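Local coordinates for protein peptide chain release factor RF2 (Thermus thermophilus, PDB 2IHR) that recognises the stop codons UGA and UAA on the ribosome and directs the termination of translation, releasing the finished peptide through its GGQ motif, at residues Lys277-Lys280 against Ala281-Glu285. Numbering follows the deposited sequence.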
loop_
_atom_site.group_PDB
_atom_site.type_symbol
_atom_site.label_atom_id
_atom_site.label_comp_id
_atom_site.label_asym_id
_atom_site.label_seq_id
_atom_site.Cartn_x
_atom_site.Cartn_y
_atom_site.Cartn_z
ATOM N N LYS A 277 11.114 -13.236 6.857
ATOM C CA LYS A 277 10.532 -11.957 7.236
ATOM C C LYS A 277 9.232 -11.803 6.438
ATOM O O LYS A 277 8.210 -11.364 6.982
ATOM C CB LYS A 277 11.517 -10.819 6.942
ATOM C CG LYS A 277 11.651 -9.863 8.126
ATOM C CD LYS A 277 12.554 -8.680 7.825
ATOM C CE LYS A 277 13.975 -9.128 7.621
ATOM N NZ LYS A 277 14.909 -8.020 7.923
ATOM N N ILE A 278 9.276 -12.179 5.155
ATOM C CA ILE A 278 8.080 -12.153 4.309
ATOM C C ILE A 278 7.102 -13.208 4.826
ATOM O O ILE A 278 5.969 -12.883 5.180
ATOM C CB ILE A 278 8.358 -12.469 2.781
ATOM C CG1 ILE A 278 8.785 -11.207 2.009
ATOM C CG2 ILE A 278 7.052 -12.911 2.106
ATOM C CD1 ILE A 278 10.159 -10.720 2.249
ATOM N N LEU A 279 7.549 -14.460 4.883
ATOM C CA LEU A 279 6.710 -15.561 5.351
ATOM C C LEU A 279 5.942 -15.230 6.619
ATOM O O LEU A 279 4.728 -15.484 6.737
ATOM C CB LEU A 279 7.553 -16.810 5.608
ATOM C CG LEU A 279 6.790 -18.140 5.754
ATOM C CD1 LEU A 279 7.060 -18.742 7.128
ATOM C CD2 LEU A 279 5.283 -17.944 5.529
ATOM N N LYS A 280 6.650 -14.662 7.574
ATOM C CA LYS A 280 6.009 -14.332 8.823
ATOM C C LYS A 280 4.805 -13.430 8.558
ATOM O O LYS A 280 3.678 -13.696 9.022
ATOM C CB LYS A 280 7.023 -13.666 9.774
ATOM C CG LYS A 280 7.793 -14.641 10.715
ATOM C CD LYS A 280 9.044 -13.981 11.305
ATOM C CE LYS A 280 9.457 -14.558 12.635
ATOM N NZ LYS A 280 9.195 -13.606 13.761
ATOM N N ALA A 281 5.051 -12.379 7.782
ATOM C CA ALA A 281 4.035 -11.390 7.420
ATOM C C ALA A 281 2.831 -11.939 6.650
ATOM O O ALA A 281 1.746 -11.364 6.692
ATOM C CB ALA A 281 4.675 -10.320 6.632
ATOM N N ARG A 282 3.031 -13.030 5.924
ATOM C CA ARG A 282 1.946 -13.643 5.178
ATOM C C ARG A 282 1.042 -14.454 6.107
ATOM O O ARG A 282 -0.157 -14.580 5.882
ATOM C CB ARG A 282 2.519 -14.530 4.088
ATOM C CG ARG A 282 3.197 -13.755 2.974
ATOM C CD ARG A 282 3.530 -14.660 1.825
ATOM N NE ARG A 282 2.320 -15.374 1.495
ATOM C CZ ARG A 282 2.262 -16.438 0.706
ATOM N NH1 ARG A 282 3.350 -16.953 0.130
ATOM N NH2 ARG A 282 1.076 -16.979 0.495
ATOM N N LEU A 283 1.646 -15.009 7.153
ATOM C CA LEU A 283 0.917 -15.784 8.140
ATOM C C LEU A 283 0.113 -14.780 8.945
ATOM O O LEU A 283 -1.053 -15.003 9.261
ATOM C CB LEU A 283 1.910 -16.517 9.035
ATOM C CG LEU A 283 2.694 -17.637 8.343
ATOM C CD1 LEU A 283 3.912 -18.060 9.166
ATOM C CD2 LEU A 283 1.730 -18.802 8.115
ATOM N N TYR A 284 0.753 -13.665 9.269
ATOM C CA TYR A 284 0.118 -12.587 10.010
ATOM C C TYR A 284 -1.136 -12.097 9.275
ATOM O O TYR A 284 -2.125 -11.674 9.875
ATOM C CB TYR A 284 1.089 -11.423 10.128
ATOM C CG TYR A 284 0.515 -10.266 10.886
ATOM C CD1 TYR A 284 0.395 -10.306 12.278
ATOM C CD2 TYR A 284 0.091 -9.128 10.229
ATOM C CE1 TYR A 284 -0.131 -9.225 12.996
ATOM C CE2 TYR A 284 -0.443 -8.038 10.943
ATOM C CZ TYR A 284 -0.540 -8.100 12.319
ATOM O OH TYR A 284 -0.986 -7.020 13.008
ATOM N N GLU A 285 -1.039 -12.132 7.953
ATOM C CA GLU A 285 -2.097 -11.719 7.065
ATOM C C GLU A 285 -3.105 -12.846 7.047
ATOM O O GLU A 285 -4.301 -12.589 7.121
ATOM C CB GLU A 285 -1.512 -11.459 5.666
ATOM C CG GLU A 285 -2.516 -11.327 4.509
ATOM C CD GLU A 285 -3.532 -10.206 4.692
ATOM O OE1 GLU A 285 -3.343 -9.372 5.616
ATOM O OE2 GLU A 285 -4.509 -10.169 3.899
#
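Arg282 N, Leu283 N and Tyr284 N each donate to the carbonyl oxygen four residues earlier, an alpha-helical pattern in which Tyr284 N reaches Lys280 O at 2.9 Å and Ala281 N bonds more weakly to Lys277 O at 3.4 Å. Along this part of helix 268-294, Leu279 and Leu283 form the apolar contact. Leu279, whose chi1 of -165° places CG opposite the main-chain N, brings CD1 to 3.8 Å from Leu283 CD1, while its CD2 lies 3.8 Å from Leu283 CG. Both leucines also touch Ile258 and His253 of the adjoining three-stranded antiparallel sheet, so the pair fills part of the helix-sheet interface. Cutting Leu283 back to an alanine is likely to leave a gap beside Leu279 CD1 and CD2 and take away its touch on Ile258 and His253. Ile278 CG2 lies against the aliphatic part of Arg282, crossing it obliquely, 3.9 Å from Arg282 CD. Lys280 NZ hydrogen-bonds to Val220 O, tying the helix to a neighbouring loop. Main-chain bonds thus hold the helix, Leu279 and Leu283 pack it on the sheet, and Lys280 adds a polar link to the loop.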